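Local coordinates for putative uncharacterized protein (Pyrococcus furiosus, PDB 3UFC) that probably binds CRISPR RNA as a Cas6-related protein of the adaptive immune system against mobile genetic elements, with predicted hydrolase activity, at residues 5-10 against 109-114; 58-63 against 74-79; 134-139 against 160-165. All blocks are in the same frame, centred on the assembly; numbering follows the deposited sequence.

Interaction 1: residues 5-10 against 109-114; sequences IEIKLL and FLVADI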
ATOM      1  N   ILE A   5       2.824  -7.620   8.421  1.00 27.32           N
ATOM      2  CA  ILE A   5       2.251  -8.967   8.444  1.00 27.67           C
ATOM      3  C   ILE A   5       1.860  -9.492   7.070  1.00 28.14           C
ATOM      4  O   ILE A   5       1.692  -8.729   6.112  1.00 25.84           O
ATOM      5  CB  ILE A   5       0.990  -9.049   9.343  1.00 28.18           C
ATOM      6  CG1 ILE A   5      -0.116  -8.155   8.777  1.00 29.33           C
ATOM      7  CG2 ILE A   5       1.334  -8.643  10.772  1.00 28.84           C
ATOM      8  CD1 ILE A   5      -1.434  -8.267   9.526  1.00 29.61           C
ATOM      9  N   GLU A   6       1.725 -10.811   6.989  1.00 25.63           N
ATOM     10  CA  GLU A   6       1.326 -11.477   5.761  1.00 27.71           C
ATOM     11  C   GLU A   6       0.061 -12.262   6.068  1.00 29.08           C
ATOM     12  O   GLU A   6       0.012 -13.034   7.030  1.00 29.02           O
ATOM     13  CB  GLU A   6       2.404 -12.440   5.263  1.00 30.80           C
ATOM     14  CG  GLU A   6       1.974 -13.220   4.019  1.00 33.46           C
ATOM     15  CD  GLU A   6       2.988 -14.263   3.581  1.00 36.96           C
ATOM     16  OE1 GLU A   6       2.738 -14.945   2.566  1.00 41.67           O
ATOM     17  OE2 GLU A   6       4.034 -14.405   4.245  1.00 40.35           O
ATOM     18  N   ILE A   7      -0.963 -12.041   5.259  1.00 28.12           N
ATOM     19  CA  ILE A   7      -2.232 -12.719   5.424  1.00 27.63           C
ATOM     20  C   ILE A   7      -2.405 -13.659   4.240  1.00 29.19           C
ATOM     21  O   ILE A   7      -2.385 -13.225   3.087  1.00 28.84           O
ATOM     22  CB  ILE A   7      -3.384 -11.701   5.458  1.00 29.12           C
ATOM     23  CG1 ILE A   7      -3.185 -10.751   6.645  1.00 28.80           C
ATOM     24  CG2 ILE A   7      -4.729 -12.419   5.555  1.00 28.54           C
ATOM     25  CD1 ILE A   7      -4.175  -9.630   6.707  1.00 31.07           C
ATOM     26  N   LYS A   8      -2.534 -14.950   4.525  1.00 28.08           N
ATOM     27  CA  LYS A   8      -2.722 -15.934   3.465  1.00 29.82           C
ATOM     28  C   LYS A   8      -4.218 -16.033   3.232  1.00 27.81           C
ATOM     29  O   LYS A   8      -4.999 -16.086   4.182  1.00 27.34           O
ATOM     30  CB  LYS A   8      -2.166 -17.304   3.882  1.00 29.47           C
ATOM     31  CG  LYS A   8      -0.674 -17.318   4.151  1.00 33.69           C
ATOM     32  CD  LYS A   8       0.131 -16.942   2.913  1.00 38.47           C
ATOM     33  CE  LYS A   8      -0.087 -17.932   1.777  1.00 40.46           C
ATOM     34  NZ  LYS A   8       0.686 -17.566   0.559  1.00 42.06           N
ATOM     35  N   LEU A   9      -4.618 -16.044   1.968  1.00 28.92           N
ATOM     36  CA  LEU A   9      -6.032 -16.126   1.636  1.00 30.38           C
ATOM     37  C   LEU A   9      -6.331 -17.400   0.863  1.00 31.28           C
ATOM     38  O   LEU A   9      -5.540 -17.836   0.027  1.00 30.03           O
ATOM     39  CB  LEU A   9      -6.447 -14.918   0.794  1.00 28.64           C
ATOM     40  CG  LEU A   9      -6.217 -13.537   1.418  1.00 30.12           C
ATOM     41  CD1 LEU A   9      -6.411 -12.458   0.347  1.00 28.54           C
ATOM     42  CD2 LEU A   9      -7.179 -13.334   2.589  1.00 27.64           C
ATOM     43  N   LEU A  10      -7.487 -17.983   1.150  1.00 32.38           N
ATOM     44  CA  LEU A  10      -7.922 -19.197   0.482  1.00 32.69           C
ATOM     45  C   LEU A  10      -9.257 -18.902  -0.203  1.00 31.83           C
ATOM     46  O   LEU A  10     -10.236 -18.548   0.454  1.00 28.23           O
ATOM     47  CB  LEU A  10      -8.075 -20.324   1.515  1.00 34.91           C
ATOM     48  CG  LEU A  10      -8.483 -21.742   1.088  1.00 36.87           C
ATOM     49  CD1 LEU A  10      -9.970 -21.789   0.821  1.00 38.63           C
ATOM     50  CD2 LEU A  10      -7.685 -22.177  -0.131  1.00 36.16           C
ATOM     51  N   PHE A 109     -13.212 -15.249   0.094  1.00 31.28           N
ATOM     52  CA  PHE A 109     -11.926 -15.756   0.558  1.00 30.91           C
ATOM     53  C   PHE A 109     -11.988 -16.018   2.056  1.00 31.21           C
ATOM     54  O   PHE A 109     -12.718 -15.346   2.790  1.00 30.46           O
ATOM     55  CB  PHE A 109     -10.811 -14.731   0.317  1.00 30.44           C
ATOM     56  CG  PHE A 109     -10.437 -14.548  -1.123  1.00 29.90           C
ATOM     57  CD1 PHE A 109      -9.363 -15.243  -1.668  1.00 30.25           C
ATOM     58  CD2 PHE A 109     -11.147 -13.664  -1.933  1.00 31.26           C
ATOM     59  CE1 PHE A 109      -8.995 -15.061  -3.005  1.00 32.11           C
ATOM     60  CE2 PHE A 109     -10.788 -13.474  -3.271  1.00 31.71           C
ATOM     61  CZ  PHE A 109      -9.709 -14.175  -3.806  1.00 30.81           C
ATOM     62  N   LEU A 110     -11.215 -16.994   2.504  1.00 29.97           N
ATOM     63  CA  LEU A 110     -11.137 -17.301   3.923  1.00 30.85           C
ATOM     64  C   LEU A 110      -9.688 -17.039   4.316  1.00 29.29           C
ATOM     65  O   LEU A 110      -8.772 -17.455   3.611  1.00 29.65           O
ATOM     66  CB  LEU A 110     -11.496 -18.769   4.186  1.00 32.14           C
ATOM     67  CG  LEU A 110     -11.525 -19.197   5.658  1.00 35.37           C
ATOM     68  CD1 LEU A 110     -12.438 -18.271   6.452  1.00 34.18           C
ATOM     69  CD2 LEU A 110     -12.009 -20.641   5.765  1.00 37.27           C
ATOM     70  N   VAL A 111      -9.470 -16.320   5.411  1.00 29.38           N
ATOM     71  CA  VAL A 111      -8.102 -16.064   5.848  1.00 28.77           C
ATOM     72  C   VAL A 111      -7.554 -17.401   6.342  1.00 30.06           C
ATOM     73  O   VAL A 111      -8.082 -17.979   7.290  1.00 29.89           O
ATOM     74  CB  VAL A 111      -8.051 -15.032   6.994  1.00 28.73           C
ATOM     75  CG1 VAL A 111      -6.636 -14.950   7.557  1.00 27.38           C
ATOM     76  CG2 VAL A 111      -8.490 -13.669   6.480  1.00 28.49           C
ATOM     77  N   ALA A 112      -6.506 -17.890   5.690  1.00 29.00           N
ATOM     78  CA  ALA A 112      -5.916 -19.169   6.044  1.00 30.16           C
ATOM     79  C   ALA A 112      -4.822 -19.068   7.094  1.00 32.47           C
ATOM     80  O   ALA A 112      -4.550 -20.037   7.807  1.00 31.53           O
ATOM     81  CB  ALA A 112      -5.367 -19.843   4.794  1.00 27.84           C
ATOM     82  N   ASP A 113      -4.187 -17.904   7.189  1.00 31.50           N
ATOM     83  CA  ASP A 113      -3.118 -17.725   8.160  1.00 32.91           C
ATOM     84  C   ASP A 113      -2.664 -16.271   8.213  1.00 32.66           C
ATOM     85  O   ASP A 113      -2.797 -15.532   7.234  1.00 31.74           O
ATOM     86  CB  ASP A 113      -1.939 -18.633   7.786  1.00 34.93           C
ATOM     87  CG  ASP A 113      -0.864 -18.680   8.858  1.00 38.26           C
ATOM     88  OD1 ASP A 113      -1.208 -18.717  10.057  1.00 38.80           O
ATOM     89  OD2 ASP A 113       0.329 -18.696   8.497  1.00 42.63           O
ATOM     90  N   ILE A 114      -2.154 -15.867   9.370  1.00 32.11           N
ATOM     91  CA  ILE A 114      -1.643 -14.516   9.574  1.00 32.31           C
ATOM     92  C   ILE A 114      -0.276 -14.685  10.225  1.00 34.80           C
ATOM     93  O   ILE A 114      -0.169 -15.254  11.314  1.00 32.90           O
ATOM     94  CB  ILE A 114      -2.541 -13.687  10.519  1.00 33.05           C
ATOM     95  CG1 ILE A 114      -3.942 -13.539   9.923  1.00 32.26           C
ATOM     96  CG2 ILE A 114      -1.921 -12.307  10.747  1.00 33.11           C
ATOM     97  CD1 ILE A 114      -4.915 -12.804  10.825  1.00 31.04           C
TER

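Interaction 2: residues 58-63 against 74-79; sequences IIRKRE and SDDISL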
ATOM      1  N   ILE A  58      -1.265 -10.550  -3.761  1.00 27.60           N
ATOM      2  CA  ILE A  58      -0.173 -11.217  -4.468  1.00 28.97           C
ATOM      3  C   ILE A  58      -0.529 -12.678  -4.744  1.00 29.78           C
ATOM      4  O   ILE A  58      -0.640 -13.489  -3.826  1.00 29.30           O
ATOM      5  CB  ILE A  58       1.137 -11.147  -3.644  1.00 31.29           C
ATOM      6  CG1 ILE A  58       1.433  -9.690  -3.266  1.00 30.27           C
ATOM      7  CG2 ILE A  58       2.301 -11.726  -4.446  1.00 31.60           C
ATOM      8  CD1 ILE A  58       1.635  -8.780  -4.453  1.00 32.76           C
ATOM      9  N   ILE A  59      -0.703 -12.994  -6.021  1.00 31.35           N
ATOM     10  CA  ILE A  59      -1.072 -14.335  -6.463  1.00 34.65           C
ATOM     11  C   ILE A  59       0.092 -15.004  -7.202  1.00 36.82           C
ATOM     12  O   ILE A  59       0.533 -14.528  -8.245  1.00 36.50           O
ATOM     13  CB  ILE A  59      -2.302 -14.243  -7.384  1.00 34.21           C
ATOM     14  CG1 ILE A  59      -3.419 -13.484  -6.659  1.00 33.06           C
ATOM     15  CG2 ILE A  59      -2.775 -15.633  -7.774  1.00 36.39           C
ATOM     16  CD1 ILE A  59      -4.524 -12.984  -7.556  1.00 32.87           C
ATOM     17  N   ARG A  60       0.586 -16.111  -6.650  1.00 40.55           N
ATOM     18  CA  ARG A  60       1.715 -16.833  -7.239  1.00 43.98           C
ATOM     19  C   ARG A  60       1.525 -17.185  -8.716  1.00 44.95           C
ATOM     20  O   ARG A  60       2.428 -16.979  -9.529  1.00 44.46           O
ATOM     21  CB  ARG A  60       1.997 -18.107  -6.442  1.00 47.37           C
ATOM     22  CG  ARG A  60       3.199 -18.899  -6.944  1.00 53.25           C
ATOM     23  CD  ARG A  60       3.357 -20.202  -6.181  1.00 58.28           C
ATOM     24  NE  ARG A  60       4.397 -21.052  -6.753  1.00 62.83           N
ATOM     25  CZ  ARG A  60       4.677 -22.280  -6.326  1.00 64.71           C
ATOM     26  NH1 ARG A  60       3.994 -22.804  -5.317  1.00 65.44           N
ATOM     27  NH2 ARG A  60       5.636 -22.987  -6.911  1.00 66.10           N
ATOM     28  N   LYS A  61       0.359 -17.724  -9.057  1.00 45.67           N
ATOM     29  CA  LYS A  61       0.067 -18.090 -10.439  1.00 48.45           C
ATOM     30  C   LYS A  61      -1.263 -17.467 -10.844  1.00 48.86           C
ATOM     31  O   LYS A  61      -2.325 -17.858 -10.356  1.00 47.85           O
ATOM     32  CB  LYS A  61       0.010 -19.610 -10.590  1.00 49.88           C
ATOM     33  CG  LYS A  61       0.108 -20.076 -12.032  1.00 53.02           C
ATOM     34  CD  LYS A  61       0.240 -21.587 -12.120  1.00 56.99           C
ATOM     35  CE  LYS A  61       0.576 -22.020 -13.539  1.00 59.11           C
ATOM     36  NZ  LYS A  61       1.867 -21.422 -13.993  1.00 60.87           N
ATOM     37  N   ARG A  62      -1.192 -16.494 -11.745  1.00 49.95           N
ATOM     38  CA  ARG A  62      -2.370 -15.771 -12.203  1.00 52.22           C
ATOM     39  C   ARG A  62      -2.418 -15.622 -13.718  1.00 53.03           C
ATOM     40  O   ARG A  62      -1.420 -15.819 -14.409  1.00 52.94           O
ATOM     41  CB  ARG A  62      -2.376 -14.376 -11.581  1.00 52.71           C
ATOM     42  CG  ARG A  62      -1.033 -13.673 -11.733  1.00 54.73           C
ATOM     43  CD  ARG A  62      -1.176 -12.180 -11.957  1.00 57.00           C
ATOM     44  NE  ARG A  62      -1.671 -11.475 -10.781  1.00 59.73           N
ATOM     45  CZ  ARG A  62      -1.894 -10.166 -10.746  1.00 59.96           C
ATOM     46  NH1 ARG A  62      -1.666  -9.427 -11.823  1.00 60.56           N
ATOM     47  NH2 ARG A  62      -2.343  -9.595  -9.638  1.00 60.41           N
ATOM     48  N   GLU A  63      -3.592 -15.256 -14.219  1.00 54.75           N
ATOM     49  CA  GLU A  63      -3.792 -15.042 -15.644  1.00 56.73           C
ATOM     50  C   GLU A  63      -4.709 -13.838 -15.835  1.00 56.80           C
ATOM     51  O   GLU A  63      -5.829 -13.811 -15.321  1.00 56.11           O
ATOM     52  CB  GLU A  63      -4.415 -16.279 -16.296  1.00 58.66           C
ATOM     53  CG  GLU A  63      -4.556 -16.164 -17.807  1.00 62.52           C
ATOM     54  CD  GLU A  63      -5.151 -17.408 -18.443  1.00 64.71           C
ATOM     55  OE1 GLU A  63      -5.305 -17.420 -19.683  1.00 66.04           O
ATOM     56  OE2 GLU A  63      -5.466 -18.370 -17.709  1.00 66.02           O
ATOM     57  N   SER A  74      -3.947 -20.557  -8.485  1.00 45.40           N
ATOM     58  CA  SER A  74      -3.223 -21.127  -7.355  1.00 44.67           C
ATOM     59  C   SER A  74      -3.832 -20.739  -6.013  1.00 43.05           C
ATOM     60  O   SER A  74      -4.488 -19.705  -5.895  1.00 42.09           O
ATOM     61  CB  SER A  74      -1.764 -20.669  -7.396  1.00 46.53           C
ATOM     62  OG  SER A  74      -1.078 -21.044  -6.215  1.00 50.53           O
ATOM     63  N   ASP A  75      -3.603 -21.575  -5.005  1.00 41.36           N
ATOM     64  CA  ASP A  75      -4.106 -21.319  -3.658  1.00 41.11           C
ATOM     65  C   ASP A  75      -3.089 -20.516  -2.854  1.00 40.10           C
ATOM     66  O   ASP A  75      -3.344 -20.149  -1.713  1.00 41.97           O
ATOM     67  CB  ASP A  75      -4.396 -22.641  -2.941  1.00 41.62           C
ATOM     68  CG  ASP A  75      -5.714 -23.254  -3.360  1.00 41.53           C
ATOM     69  OD1 ASP A  75      -5.884 -24.476  -3.183  1.00 41.82           O
ATOM     70  OD2 ASP A  75      -6.589 -22.511  -3.854  1.00 42.23           O
ATOM     71  N   ASP A  76      -1.934 -20.259  -3.457  1.00 39.92           N
ATOM     72  CA  ASP A  76      -0.874 -19.496  -2.805  1.00 40.28           C
ATOM     73  C   ASP A  76      -1.138 -18.012  -3.066  1.00 38.62           C
ATOM     74  O   ASP A  76      -0.661 -17.436  -4.050  1.00 36.58           O
ATOM     75  CB  ASP A  76       0.482 -19.926  -3.372  1.00 43.44           C
ATOM     76  CG  ASP A  76       1.647 -19.266  -2.670  1.00 47.01           C
ATOM     77  OD1 ASP A  76       1.603 -19.132  -1.430  1.00 49.18           O
ATOM     78  OD2 ASP A  76       2.617 -18.897  -3.364  1.00 50.09           O
ATOM     79  N   ILE A  77      -1.918 -17.410  -2.172  1.00 36.01           N
ATOM     80  CA  ILE A  77      -2.314 -16.011  -2.278  1.00 34.62           C
ATOM     81  C   ILE A  77      -2.011 -15.265  -0.989  1.00 33.03           C
ATOM     82  O   ILE A  77      -2.394 -15.705   0.090  1.00 32.65           O
ATOM     83  CB  ILE A  77      -3.828 -15.900  -2.548  1.00 34.35           C
ATOM     84  CG1 ILE A  77      -4.186 -16.662  -3.823  1.00 34.41           C
ATOM     85  CG2 ILE A  77      -4.237 -14.441  -2.654  1.00 35.38           C
ATOM     86  CD1 ILE A  77      -5.679 -16.779  -4.062  1.00 36.12           C
ATOM     87  N   SER A  78      -1.347 -14.120  -1.105  1.00 31.64           N
ATOM     88  CA  SER A  78      -0.997 -13.339   0.073  1.00 30.16           C
ATOM     89  C   SER A  78      -1.372 -11.865  -0.012  1.00 28.72           C
ATOM     90  O   SER A  78      -1.388 -11.272  -1.089  1.00 27.41           O
ATOM     91  CB  SER A  78       0.508 -13.447   0.335  1.00 33.20           C
ATOM     92  OG  SER A  78       0.883 -14.772   0.674  1.00 36.97           O
ATOM     93  N   LEU A  79      -1.678 -11.293   1.147  1.00 26.31           N
ATOM     94  CA  LEU A  79      -2.006  -9.881   1.283  1.00 26.28           C
ATOM     95  C   LEU A  79      -1.090  -9.376   2.396  1.00 25.56           C
ATOM     96  O   LEU A  79      -1.124  -9.898   3.516  1.00 25.40           O
ATOM     97  CB  LEU A  79      -3.465  -9.691   1.707  1.00 25.13           C
ATOM     98  CG  LEU A  79      -3.845  -8.264   2.123  1.00 26.87           C
ATOM     99  CD1 LEU A  79      -3.709  -7.313   0.930  1.00 23.60           C
ATOM    100  CD2 LEU A  79      -5.274  -8.248   2.655  1.00 25.60           C
TER

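Interaction 3: residues 134-139 against 160-165; sequences IVVRTV and DRLRKV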
ATOM      1  N   ILE A 134       3.123   3.029  -6.192  1.00 19.08           N
ATOM      2  CA  ILE A 134       3.423   4.281  -5.512  1.00 19.33           C
ATOM      3  C   ILE A 134       2.717   5.421  -6.250  1.00 21.71           C
ATOM      4  O   ILE A 134       2.849   5.577  -7.470  1.00 21.42           O
ATOM      5  CB  ILE A 134       4.945   4.527  -5.449  1.00 20.16           C
ATOM      6  CG1 ILE A 134       5.555   3.616  -4.377  1.00 18.63           C
ATOM      7  CG2 ILE A 134       5.241   5.996  -5.127  1.00 19.57           C
ATOM      8  CD1 ILE A 134       7.075   3.691  -4.291  1.00 21.99           C
ATOM      9  N   VAL A 135       1.953   6.200  -5.494  1.00 21.63           N
ATOM     10  CA  VAL A 135       1.191   7.318  -6.035  1.00 20.99           C
ATOM     11  C   VAL A 135       1.778   8.650  -5.573  1.00 21.44           C
ATOM     12  O   VAL A 135       1.976   8.874  -4.380  1.00 19.33           O
ATOM     13  CB  VAL A 135      -0.284   7.250  -5.574  1.00 22.07           C
ATOM     14  CG1 VAL A 135      -1.071   8.441  -6.134  1.00 22.69           C
ATOM     15  CG2 VAL A 135      -0.916   5.933  -6.042  1.00 19.52           C
ATOM     16  N   VAL A 136       2.072   9.521  -6.531  1.00 22.00           N
ATOM     17  CA  VAL A 136       2.611  10.845  -6.241  1.00 22.04           C
ATOM     18  C   VAL A 136       1.881  11.800  -7.169  1.00 26.08           C
ATOM     19  O   VAL A 136       1.949  11.663  -8.393  1.00 24.12           O
ATOM     20  CB  VAL A 136       4.126  10.929  -6.523  1.00 22.70           C
ATOM     21  CG1 VAL A 136       4.626  12.340  -6.220  1.00 20.16           C
ATOM     22  CG2 VAL A 136       4.886   9.903  -5.667  1.00 19.44           C
ATOM     23  N   ARG A 137       1.185  12.771  -6.592  1.00 28.62           N
ATOM     24  CA  ARG A 137       0.414  13.703  -7.399  1.00 33.42           C
ATOM     25  C   ARG A 137       0.760  15.172  -7.219  1.00 34.74           C
ATOM     26  O   ARG A 137       1.455  15.561  -6.280  1.00 33.08           O
ATOM     27  CB  ARG A 137      -1.074  13.505  -7.110  1.00 34.96           C
ATOM     28  CG  ARG A 137      -1.533  12.072  -7.275  1.00 38.86           C
ATOM     29  CD  ARG A 137      -2.279  11.593  -6.047  1.00 43.23           C
ATOM     30  NE  ARG A 137      -3.645  12.098  -5.968  1.00 44.55           N
ATOM     31  CZ  ARG A 137      -4.634  11.714  -6.770  1.00 47.96           C
ATOM     32  NH1 ARG A 137      -4.414  10.821  -7.722  1.00 49.19           N
ATOM     33  NH2 ARG A 137      -5.853  12.208  -6.606  1.00 48.19           N
ATOM     34  N   THR A 138       0.262  15.976  -8.149  1.00 36.70           N
ATOM     35  CA  THR A 138       0.452  17.414  -8.128  1.00 40.10           C
ATOM     36  C   THR A 138      -0.859  18.009  -8.637  1.00 43.34           C
ATOM     37  O   THR A 138      -1.750  17.274  -9.062  1.00 42.25           O
ATOM     38  CB  THR A 138       1.625  17.847  -9.032  1.00 39.10           C
ATOM     39  OG1 THR A 138       1.825  19.260  -8.905  1.00 41.44           O
ATOM     40  CG2 THR A 138       1.349  17.504 -10.480  1.00 37.69           C
ATOM     41  N   VAL A 139      -0.986  19.328  -8.586  1.00 47.89           N
ATOM     42  CA  VAL A 139      -2.208  19.979  -9.040  1.00 53.43           C
ATOM     43  C   VAL A 139      -2.044  20.647 -10.400  1.00 57.27           C
ATOM     44  O   VAL A 139      -1.134  21.451 -10.598  1.00 57.94           O
ATOM     45  CB  VAL A 139      -2.680  21.042  -8.021  1.00 53.14           C
ATOM     46  CG1 VAL A 139      -3.871  21.805  -8.572  1.00 54.30           C
ATOM     47  CG2 VAL A 139      -3.053  20.372  -6.710  1.00 53.34           C
ATOM     48  N   ASP A 160      10.464  15.958  -6.139  1.00 28.31           N
ATOM     49  CA  ASP A 160      10.097  17.031  -5.218  1.00 29.09           C
ATOM     50  C   ASP A 160       8.719  16.806  -4.614  1.00 26.89           C
ATOM     51  O   ASP A 160       8.498  17.091  -3.434  1.00 25.34           O
ATOM     52  CB  ASP A 160      10.152  18.394  -5.910  1.00 33.22           C
ATOM     53  CG  ASP A 160      11.573  18.876  -6.116  1.00 38.58           C
ATOM     54  OD1 ASP A 160      12.457  18.461  -5.333  1.00 39.03           O
ATOM     55  OD2 ASP A 160      11.808  19.673  -7.045  1.00 41.58           O
ATOM     56  N   ARG A 161       7.791  16.301  -5.420  1.00 24.41           N
ATOM     57  CA  ARG A 161       6.451  16.016  -4.919  1.00 25.69           C
ATOM     58  C   ARG A 161       6.516  14.882  -3.884  1.00 24.44           C
ATOM     59  O   ARG A 161       5.896  14.964  -2.824  1.00 25.16           O
ATOM     60  CB  ARG A 161       5.527  15.618  -6.067  1.00 27.90           C
ATOM     61  CG  ARG A 161       5.089  16.773  -6.956  1.00 34.71           C
ATOM     62  CD  ARG A 161       3.804  17.392  -6.437  1.00 40.32           C
ATOM     63  NE  ARG A 161       4.034  18.525  -5.552  1.00 45.04           N
ATOM     64  CZ  ARG A 161       3.092  19.070  -4.787  1.00 47.46           C
ATOM     65  NH1 ARG A 161       1.861  18.575  -4.794  1.00 48.16           N
ATOM     66  NH2 ARG A 161       3.376  20.126  -4.035  1.00 48.95           N
ATOM     67  N   LEU A 162       7.271  13.829  -4.191  1.00 23.39           N
ATOM     68  CA  LEU A 162       7.393  12.704  -3.263  1.00 21.97           C
ATOM     69  C   LEU A 162       8.012  13.198  -1.954  1.00 23.45           C
ATOM     70  O   LEU A 162       7.550  12.851  -0.867  1.00 22.55           O
ATOM     71  CB  LEU A 162       8.255  11.589  -3.869  1.00 20.98           C
ATOM     72  CG  LEU A 162       8.499  10.364  -2.967  1.00 22.19           C
ATOM     73  CD1 LEU A 162       7.166   9.729  -2.574  1.00 20.21           C
ATOM     74  CD2 LEU A 162       9.376   9.353  -3.691  1.00 21.10           C
ATOM     75  N   ARG A 163       9.048  14.028  -2.059  1.00 23.48           N
ATOM     76  CA  ARG A 163       9.699  14.562  -0.874  1.00 24.74           C
ATOM     77  C   ARG A 163       8.716  15.316   0.012  1.00 25.19           C
ATOM     78  O   ARG A 163       8.665  15.084   1.218  1.00 24.61           O
ATOM     79  CB  ARG A 163      10.844  15.490  -1.266  1.00 26.41           C
ATOM     80  CG  ARG A 163      12.053  14.783  -1.833  1.00 27.63           C
ATOM     81  CD  ARG A 163      12.995  15.786  -2.486  1.00 31.62           C
ATOM     82  NE  ARG A 163      14.274  15.180  -2.835  1.00 34.04           N
ATOM     83  CZ  ARG A 163      15.206  15.774  -3.571  1.00 36.55           C
ATOM     84  NH1 ARG A 163      14.999  16.997  -4.041  1.00 37.98           N
ATOM     85  NH2 ARG A 163      16.342  15.144  -3.838  1.00 36.20           N
ATOM     86  N   LYS A 164       7.929  16.210  -0.585  1.00 23.94           N
ATOM     87  CA  LYS A 164       6.963  16.993   0.182  1.00 25.42           C
ATOM     88  C   LYS A 164       5.907  16.114   0.835  1.00 23.15           C
ATOM     89  O   LYS A 164       5.559  16.306   2.000  1.00 23.26           O
ATOM     90  CB  LYS A 164       6.256  18.022  -0.707  1.00 29.15           C
ATOM     91  CG  LYS A 164       5.383  18.978   0.089  1.00 35.88           C
ATOM     92  CD  LYS A 164       4.366  19.704  -0.779  1.00 42.33           C
ATOM     93  CE  LYS A 164       3.263  18.758  -1.220  1.00 45.74           C
ATOM     94  NZ  LYS A 164       2.110  19.488  -1.812  1.00 50.10           N
ATOM     95  N   VAL A 165       5.383  15.165   0.070  1.00 22.19           N
ATOM     96  CA  VAL A 165       4.371  14.257   0.584  1.00 22.89           C
ATOM     97  C   VAL A 165       4.888  13.494   1.808  1.00 21.31           C
ATOM     98  O   VAL A 165       4.208  13.412   2.827  1.00 21.39           O
ATOM     99  CB  VAL A 165       3.934  13.245  -0.498  1.00 24.13           C
ATOM    100  CG1 VAL A 165       3.114  12.124   0.125  1.00 27.98           C
ATOM    101  CG2 VAL A 165       3.108  13.957  -1.556  1.00 27.34           C
TER

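Interaction 1: residues 5-10 against 109-114
Ile5 reaches Ile114 with the end of its longer branch, CD1 lying 4.2 Å from Ile114 CG2. Next, the carbonyl O of Glu6 receives a CA-H...O contact from Ile114. Ile7, the non-hydrogen-bonded partner of Ile114, sets its CG2, anti to the backbone N, 3.7 Å from CG1 of Val111. At Lys8 the antiparallel strands join by backbone bonds: Lys8 N donates to Asp113 O (2.8 Å), whereas Lys8 O accepts from Ala112 N (2.8 Å) rather than from Asp113. This one-residue shift is a beta bulge, after which Leu9 pairs with Val111. Bent at chi2 and chi3, the Lys8 chain leads away from 109-114 toward the 74-79 side, where NZ meets Asp76 in a salt bridge and hydrogen-bonds Ser78 OG. Leu9 puts CB 3.8 Å from CD1 of the Phe109 ring and CD2 near Val111 CG2. Leu10 and Leu110 then exchange two backbone bonds, N to O in each direction. Strand 3-11 is thus held between 107-116 and 77-83 in a five-stranded antiparallel sheet, consistent with the ferredoxin-like domain of Cas6 proteins, and helix 86-98 packs on the Ile7 and Val111 face through Ile96.

Interaction 2: residues 58-63 against 74-79
Arg60 lays the aliphatic part of its side chain against the carboxylate of Asp76. Its CB is 3.2 Å from Asp76 OD2 and also lies near the backbone O of Asp76; CG passes the same OD2 at 3.6 Å, and CD returns to 3.2 Å. The chain is extended from CG to NE, with CG anti to the backbone N (chi1 -177°), a course that takes it past the carboxylate and beyond. NE is consequently 4.4 Å from Asp76 OD2, too far for a direct ionic contact, and the guanidinium and carboxylate planes stand 88° apart. At the backbone, Arg60 N donates a long but straight bond to Asp76 O (3.2 Å, 174° at the hydrogen), arriving almost head-on to the carbonyl.

This bond extends the antiparallel pairing beyond the regular strands. Ile58 and Ser78 are a hydrogen-bonded pair, joined by bonds in both directions, and Ile59 faces Ile77 in the adjoining non-hydrogen-bonded pair, their side chains side by side and pointing the same way. Farther along, Lys61 CB packs on Ser74 CB at 3.8 Å. Ser74 OG accepts from Asp76 N in an ST turn, and Asp76 is the centre of an inverse gamma turn, features that shape the chain as it enters strand 77-83.

Chemically, the carboxylate has divided roles: OD1 has Lys8 as its partner, while OD2 meets methylene groups of Arg60. The attraction between Arg60 and Asp76 is therefore probably diffuse, with the directed hold between the two residues supplied by their backbones.

Interaction 3: residues 134-139 against 160-165
Arg161 carries most of the contact, reaching from the helix to three successive residues, Val136, Arg137 and Thr138. Its CB abuts CG1 of Val136 at 3.4 Å, a tight contact, and the same methyl is also near Leu162 N. From there the chain bends at chi2 and again at chi3, passing over the carbonyl O of Arg137 and on to Thr138. CD lies 3.0 Å from Arg137 O, which is short, and 3.4 Å from Thr138 CB. The Thr138 and Arg161 side chains meet at about a right angle, with the threonine hydroxyl OG1 also near CD. CB and CD thus make the closest approaches, to Val136 CG1, Arg137 O and Thr138 CB. Farther out, Arg137 O lies at the guanidinium edge, but the modelled weak bond from NH1 is doubtful: the guanidinium nitrogens sit implausibly close to another donor, Lys164 NZ, so the placement of this group is uncertain.

Leu162 follows on the side of the helix turned to the other branch of Val136. Its CD1 meets Val136 CG2 at 3.8 Å, the two side chains crossing at about a right angle. The valine therefore divides its methyls between consecutive helix residues, CG1 to Arg161 and CG2 to Leu162. With CG1 anti to the backbone N (chi1 179°), the fork is directed at the helix.

The helix and strand segments run nearly perpendicular, at 101°, with axes 7.9 Å apart at closest approach. Strand 136-142 pairs with 145-151 in a two-stranded antiparallel hairpin, whose Leu151 also touches Arg161. On another side of helix 158-174, Leu162 packs against Phe183 of strand 183-197, so the helix bridges the hairpin and the four-stranded sheet.

In the fold
Interactions 1 and 2 belong to one five-stranded sheet in the N-terminal part of the chain, where strands 3-11 and 77-83 are neighbours. Their centres are 11 Å apart and they touch directly: besides the link between Lys8 and Asp76, Glu6 OE1 probably hydrogen-bonds to Ser78 OG at 2.7 Å, and Phe109 packs on Ile77. Segments 58-63 and 74-79 both fall in sequence between the two strands of interaction 1. Interaction 3 belongs to the C-terminal family region, on the opposite side of the chain's centre. Its centre lies 32 Å from that of interaction 1 and 30 Å from that of interaction 2, with nearest atoms about 17 Å and 12 Å away.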